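Local coordinates for protein aldehyde dehydrogenase (Trypanosoma brucei, PDB 5MYP) that probably oxidises aldehydes to carboxylic acids using NAD+ as cofactor, at residues Asp64-Arg69 / Ser311-Ile316; Gln306-Ser311 / Glu339-Thr344. One frame throughout, in Å; residues are numbered along the deposited sequence. Where two conformers were deposited one is given.

Contact 1. Residues Asp64-Arg69 / Ser311-Ile316; sequences DRRRHR and SDYPRI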
loop_
_atom_site.group_PDB
_atom_site.type_symbol
_atom_site.label_atom_id
_atom_site.label_comp_id
_atom_site.label_asym_id
_atom_site.label_seq_id
_atom_site.Cartn_x
_atom_site.Cartn_y
_atom_site.Cartn_z
ATOM N N ASP A 64 -4.683 32.697 8.676
ATOM C CA ASP A 64 -4.144 32.042 7.475
ATOM C C ASP A 64 -5.115 31.993 6.291
ATOM O O ASP A 64 -4.728 32.319 5.170
ATOM C CB ASP A 64 -3.698 30.602 7.790
ATOM C CG ASP A 64 -2.475 30.536 8.697
ATOM O OD1 ASP A 64 -1.625 31.452 8.668
ATOM O OD2 ASP A 64 -2.352 29.540 9.436
ATOM N N ARG A 65 -6.358 31.584 6.553
ATOM C CA ARG A 65 -7.340 31.274 5.497
ATOM C C ARG A 65 -8.482 32.288 5.336
ATOM O O ARG A 65 -9.199 32.239 4.334
ATOM C CB ARG A 65 -7.955 29.898 5.765
ATOM C CG ARG A 65 -6.953 28.751 5.808
ATOM C CD ARG A 65 -6.643 28.202 4.422
ATOM N NE ARG A 65 -6.098 29.218 3.530
ATOM C CZ ARG A 65 -6.817 29.879 2.630
ATOM N NH1 ARG A 65 -6.246 30.792 1.876
ATOM N NH2 ARG A 65 -8.109 29.634 2.488
ATOM N N ARG A 66 -8.635 33.202 6.297
ATOM C CA ARG A 66 -9.859 34.033 6.432
ATOM C C ARG A 66 -11.138 33.179 6.504
ATOM O O ARG A 66 -12.213 33.588 6.041
ATOM C CB ARG A 66 -9.957 35.104 5.339
ATOM C CG ARG A 66 -10.814 36.305 5.743
ATOM C CD ARG A 66 -10.750 37.413 4.715
ATOM N NE ARG A 66 -11.305 36.985 3.430
ATOM C CZ ARG A 66 -10.959 37.457 2.231
ATOM N NH1 ARG A 66 -10.029 38.400 2.093
ATOM N NH2 ARG A 66 -11.554 36.967 1.148
ATOM N N ARG A 67 -11.002 31.993 7.094
ATOM C CA ARG A 67 -12.100 31.058 7.249
ATOM C C ARG A 67 -12.806 31.386 8.563
ATOM O O ARG A 67 -12.148 31.618 9.583
ATOM C CB ARG A 67 -11.544 29.631 7.237
ATOM C CG ARG A 67 -12.589 28.536 7.306
ATOM C CD ARG A 67 -12.313 27.404 6.320
ATOM N NE ARG A 67 -10.922 26.952 6.245
ATOM C CZ ARG A 67 -10.314 26.213 7.166
ATOM N NH1 ARG A 67 -10.952 25.867 8.272
ATOM N NH2 ARG A 67 -9.056 25.837 6.987
ATOM N N HIS A 68 -14.138 31.429 8.529
ATOM C CA HIS A 68 -14.946 31.756 9.715
ATOM C C HIS A 68 -14.820 30.653 10.769
ATOM O O HIS A 68 -14.695 29.474 10.423
ATOM C CB HIS A 68 -16.418 31.943 9.321
ATOM C CG HIS A 68 -17.254 32.612 10.370
ATOM N ND1 HIS A 68 -17.797 31.934 11.440
ATOM C CD2 HIS A 68 -17.666 33.896 10.493
ATOM C CE1 HIS A 68 -18.488 32.774 12.189
ATOM N NE2 HIS A 68 -18.429 33.970 11.635
ATOM N N ARG A 69 -14.839 31.053 12.042
ATOM C CA ARG A 69 -14.715 30.135 13.186
ATOM C C ARG A 69 -15.626 28.910 13.087
ATOM O O ARG A 69 -15.191 27.781 13.308
ATOM C CB ARG A 69 -15.014 30.882 14.490
ATOM C CG ARG A 69 -15.279 29.981 15.683
ATOM C CD ARG A 69 -15.617 30.792 16.914
ATOM N NE ARG A 69 -16.161 29.939 17.965
ATOM C CZ ARG A 69 -15.448 29.316 18.904
ATOM N NH1 ARG A 69 -14.123 29.438 18.965
ATOM N NH2 ARG A 69 -16.074 28.564 19.806
ATOM N N SER A 311 -14.854 39.940 6.263
ATOM C CA SER A 311 -15.977 39.131 5.779
ATOM C C SER A 311 -15.899 37.674 6.249
ATOM O O SER A 311 -14.884 37.229 6.799
ATOM C CB SER A 311 -16.045 39.174 4.249
ATOM O OG SER A 311 -15.036 38.376 3.653
ATOM N N ASP A 312 -16.984 36.943 6.003
ATOM C CA ASP A 312 -17.085 35.520 6.343
ATOM C C ASP A 312 -16.620 34.592 5.211
ATOM O O ASP A 312 -16.781 33.370 5.315
ATOM C CB ASP A 312 -18.537 35.173 6.695
ATOM C CG ASP A 312 -19.073 35.973 7.874
ATOM O OD1 ASP A 312 -18.290 36.655 8.568
ATOM O OD2 ASP A 312 -20.298 35.913 8.108
ATOM N N TYR A 313 -16.052 35.161 4.144
ATOM C CA TYR A 313 -15.698 34.410 2.943
ATOM C C TYR A 313 -14.175 34.237 2.845
ATOM O O TYR A 313 -13.445 35.229 2.901
ATOM C CB TYR A 313 -16.233 35.123 1.706
ATOM C CG TYR A 313 -16.020 34.338 0.436
ATOM C CD1 TYR A 313 -16.749 33.181 0.177
ATOM C CD2 TYR A 313 -15.078 34.741 -0.499
ATOM C CE1 TYR A 313 -16.561 32.462 -0.995
ATOM C CE2 TYR A 313 -14.876 34.031 -1.668
ATOM C CZ TYR A 313 -15.616 32.888 -1.912
ATOM O OH TYR A 313 -15.416 32.177 -3.069
ATOM N N PRO A 314 -13.690 32.983 2.693
ATOM C CA PRO A 314 -12.238 32.750 2.707
ATOM C C PRO A 314 -11.457 33.344 1.538
ATOM O O PRO A 314 -12.022 33.672 0.494
ATOM C CB PRO A 314 -12.122 31.220 2.702
ATOM C CG PRO A 314 -13.418 30.750 3.247
ATOM C CD PRO A 314 -14.428 31.709 2.712
ATOM N N ARG A 315 -10.154 33.453 1.750
ATOM C CA ARG A 315 -9.231 34.087 0.831
ATOM C C ARG A 315 -8.575 33.028 -0.062
ATOM O O ARG A 315 -8.413 31.873 0.352
ATOM C CB ARG A 315 -8.183 34.867 1.653
ATOM C CG ARG A 315 -6.994 34.094 2.214
ATOM C CD ARG A 315 -5.800 35.016 2.413
ATOM N NE ARG A 315 -6.154 36.199 3.195
ATOM C CZ ARG A 315 -6.259 36.251 4.527
ATOM N NH1 ARG A 315 -6.100 35.168 5.292
ATOM N NH2 ARG A 315 -6.596 37.396 5.111
ATOM N N ILE A 316 -8.190 33.433 -1.268
ATOM C CA ILE A 316 -7.330 32.615 -2.125
ATOM C C ILE A 316 -5.930 32.633 -1.496
ATOM O O ILE A 316 -5.518 33.635 -0.920
ATOM C CB ILE A 316 -7.297 33.120 -3.592
ATOM C CG1 ILE A 316 -8.718 33.209 -4.186
ATOM C CG2 ILE A 316 -6.408 32.231 -4.459
ATOM C CD1 ILE A 316 -9.543 31.945 -4.072
HETATM O O HOH W 1 -13.978 34.762 7.816
HETATM O O HOH W 2 -15.499 31.044 6.151
#

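Contact 2. Residues Gln306-Ser311 / Glu339-Thr344; sequences QFLEES and EADEAT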
loop_
_atom_site.group_PDB
_atom_site.type_symbol
_atom_site.label_atom_id
_atom_site.label_comp_id
_atom_site.label_asym_id
_atom_site.label_seq_id
_atom_site.Cartn_x
_atom_site.Cartn_y
_atom_site.Cartn_z
ATOM N N GLN A 306 -10.804 46.663 3.977
ATOM C CA GLN A 306 -11.065 46.295 5.370
ATOM C C GLN A 306 -12.380 45.522 5.523
ATOM O O GLN A 306 -12.446 44.572 6.303
ATOM C CB GLN A 306 -11.095 47.547 6.255
ATOM C CG GLN A 306 -11.126 47.269 7.752
ATOM C CD GLN A 306 -11.186 48.546 8.570
ATOM O OE1 GLN A 306 -10.384 49.461 8.375
ATOM N NE2 GLN A 306 -12.142 48.616 9.490
ATOM N N PHE A 307 -13.414 45.930 4.785
ATOM C CA PHE A 307 -14.705 45.228 4.795
ATOM C C PHE A 307 -14.573 43.778 4.313
ATOM O O PHE A 307 -15.156 42.865 4.910
ATOM C CB PHE A 307 -15.738 45.976 3.936
ATOM C CG PHE A 307 -17.039 45.243 3.769
ATOM C CD1 PHE A 307 -18.069 45.405 4.689
ATOM C CD2 PHE A 307 -17.240 44.397 2.679
ATOM C CE1 PHE A 307 -19.273 44.728 4.532
ATOM C CE2 PHE A 307 -18.432 43.706 2.528
ATOM C CZ PHE A 307 -19.456 43.882 3.446
ATOM N N LEU A 308 -13.827 43.580 3.226
ATOM C CA LEU A 308 -13.625 42.241 2.666
ATOM C C LEU A 308 -12.747 41.362 3.557
ATOM O O LEU A 308 -12.990 40.160 3.661
ATOM C CB LEU A 308 -13.050 42.318 1.250
ATOM C CG LEU A 308 -13.985 42.911 0.187
ATOM C CD1 LEU A 308 -13.236 43.111 -1.121
ATOM C CD2 LEU A 308 -15.209 42.030 -0.025
ATOM N N GLU A 309 -11.748 41.958 4.209
ATOM C CA GLU A 309 -10.903 41.218 5.162
ATOM C C GLU A 309 -11.644 40.857 6.454
ATOM O O GLU A 309 -11.267 39.890 7.123
ATOM C CB GLU A 309 -9.596 41.969 5.466
ATOM C CG GLU A 309 -8.656 42.109 4.258
ATOM C CD GLU A 309 -7.900 40.841 3.873
ATOM O OE1 GLU A 309 -8.240 39.740 4.348
ATOM O OE2 GLU A 309 -6.945 40.946 3.078
ATOM N N GLU A 310 -12.697 41.617 6.787
ATOM C CA GLU A 310 -13.603 41.291 7.906
ATOM C C GLU A 310 -14.775 40.365 7.526
ATOM O O GLU A 310 -15.582 40.015 8.390
ATOM C CB GLU A 310 -14.161 42.583 8.528
ATOM C CG GLU A 310 -13.126 43.416 9.274
ATOM C CD GLU A 310 -13.653 44.780 9.712
ATOM O OE1 GLU A 310 -14.865 45.061 9.550
ATOM O OE2 GLU A 310 -12.846 45.583 10.221
ATOM N N SER A 311 -14.854 39.940 6.263
ATOM C CA SER A 311 -15.977 39.131 5.779
ATOM C C SER A 311 -15.899 37.674 6.249
ATOM O O SER A 311 -14.884 37.229 6.799
ATOM C CB SER A 311 -16.045 39.174 4.249
ATOM O OG SER A 311 -15.036 38.376 3.653
ATOM N N GLU A 339 -17.179 38.169 -9.645
ATOM C CA GLU A 339 -16.764 39.323 -8.848
ATOM C C GLU A 339 -15.475 38.973 -8.114
ATOM O O GLU A 339 -15.337 37.851 -7.600
ATOM C CB GLU A 339 -17.836 39.728 -7.829
ATOM C CG GLU A 339 -19.246 39.888 -8.397
ATOM C CD GLU A 339 -20.091 38.627 -8.303
ATOM O OE1 GLU A 339 -19.515 37.521 -8.203
ATOM O OE2 GLU A 339 -21.336 38.731 -8.327
ATOM N N ALA A 340 -14.536 39.918 -8.074
ATOM C CA ALA A 340 -13.243 39.686 -7.434
ATOM C C ALA A 340 -12.577 40.962 -6.931
ATOM O O ALA A 340 -12.892 42.060 -7.388
ATOM C CB ALA A 340 -12.312 38.963 -8.395
ATOM N N ASP A 341 -11.678 40.792 -5.963
ATOM C CA ASP A 341 -10.832 41.870 -5.445
ATOM C C ASP A 341 -9.431 41.309 -5.210
ATOM O O ASP A 341 -9.240 40.442 -4.347
ATOM C CB ASP A 341 -11.391 42.443 -4.140
ATOM C CG ASP A 341 -10.544 43.580 -3.595
ATOM O OD1 ASP A 341 -10.574 44.685 -4.178
ATOM O OD2 ASP A 341 -9.839 43.362 -2.588
ATOM N N GLU A 342 -8.460 41.813 -5.971
ATOM C CA GLU A 342 -7.090 41.301 -5.947
ATOM C C GLU A 342 -6.359 41.573 -4.637
ATOM O O GLU A 342 -5.678 40.688 -4.120
ATOM C CB GLU A 342 -6.288 41.885 -7.118
ATOM C CG GLU A 342 -4.879 41.316 -7.254
ATOM C CD GLU A 342 -4.254 41.545 -8.620
ATOM O OE1 GLU A 342 -4.896 42.159 -9.499
ATOM O OE2 GLU A 342 -3.109 41.093 -8.810
ATOM N N ALA A 343 -6.505 42.784 -4.102
ATOM C CA ALA A 343 -5.805 43.191 -2.873
ATOM C C ALA A 343 -6.106 42.279 -1.680
ATOM O O ALA A 343 -5.206 41.957 -0.907
ATOM C CB ALA A 343 -6.144 44.635 -2.523
ATOM N N THR A 344 -7.369 41.868 -1.550
ATOM C CA THR A 344 -7.813 40.963 -0.483
ATOM C C THR A 344 -7.928 39.493 -0.933
ATOM O O THR A 344 -8.422 38.659 -0.173
ATOM C CB THR A 344 -9.178 41.415 0.080
ATOM O OG1 THR A 344 -10.185 41.294 -0.938
ATOM C CG2 THR A 344 -9.110 42.866 0.592
#

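Contact 1. Residues Asp64-Arg69 / Ser311-Ile316
The carbonyl oxygen of Y313 is gripped side-on by the guanidinium of R66. R66 NE meets Y313 O at 2.8 Å, nearly along the C=O axis. R66 NH2 reaches the same Y313 O at 3.1 Å from above the carbonyl plane. Both bonds lie in the guanidinium plane. CG of R66 stands anti to the backbone N (chi1 -156°), and a bend at chi3 turns the end of the chain onto this carbonyl. R315 CB sits 3.8 Å above the centre of one face of the same guanidinium.

In one of the two R65 conformers, NH1 and NH2 grip R315 O end-on. NH1 bonds to R315 O at 2.9 Å from above the carbonyl plane, and NH2 approaches in that plane. R315 N also donates to R65 O at 3.0 Å, in a nearly straight bond. R66 CB lies over one face of the R315 guanidinium, offset toward its rim, and R315 NH1 makes a weak bond to D64 O.

This is the C-terminal end of helix 54-65, where R66 leaves helical geometry with positive phi. The contact joins that end to the loop between helices 304-309 and 319-328. Arginine and backbone N-H groups supply donors to R65 O, Y313 O and R315 O. R66 NH1 and R315 NH2 both make salt bridges to E309 OE1, which probably offsets their like charges.

Further along, two waters bridge the backbones. One donates to R66 O and S311 O. The other accepts from H68 N and donates to D312 O. H68 lies alongside D312, with D312 OD1 3.4 Å from H68 CD2 at the ring edge. Y477 of the second subunit stacks on the H68 ring and packs on D312.

Contact 2. Residues Gln306-Ser311 / Glu339-Thr344
L308 CD1 lies over one face of the D341 carboxylate, 3.7 Å from D341 CG. T344 CB lies over one face of the E309 carboxylate, whose OE1 is held by R315 and R66. L308 CD1 is also 3.6 Å from D341 CB and equally near T344 OG1. E309 runs past T344 in the opposite direction. Its CG lies 3.8 Å from T344 CG2, while OE2 approaches T344 CA and CB. A bend at chi2 (-75°) brings this carboxylate back beside the threonine.

Within 339-344, D341 OD2 uses its anti lone pair for T344 OG1, at 2.7 Å. T344 N reaches D341 OD2 at 3.1 Å, also on the anti side but 33° out of the carboxylate plane. The bond from T344 N makes an Asx motif, and the hydroxyl bond to the same oxygen adds to it. T344 OG1 stands between the backbone N and the carbonyl carbon (chi1 65°), where it meets both D341 OD2 and the leucine side chain.

The contact sets the last turn of helix 304-309 against the hairpin connection between strands 340-341 and 346-353. At the helix end, S311 OG donates to L308 O at 2.7 Å. L308 also touches F291 of helix 289-296.

Across the two segments the touches are van der Waals. D341 OD2 takes two bonds from T344, and E309 OE1 has its arginines. The interface is therefore apolar in its bonding, though oxygens line it.

Contacts 1 and 2 adjoin, with centres about 10 Å apart, and share S311. The loop 311-316 follows helix 304-309 closely in the chain, so one piece of chain serves both. Two polar bonds join them: R66 NH1 to T344 O at 2.8 Å, probably a hydrogen bond, and the salt bridge R315 NH2 to E309 OE1 at 3.0 Å. The arginines of contact 1 thus reach the carboxylate and carbonyl of contact 2. The side chain of R65 lies about 12 Å from that of C259, the predicted active-site cysteine. Contact 2 is away from the predicted active-site residues.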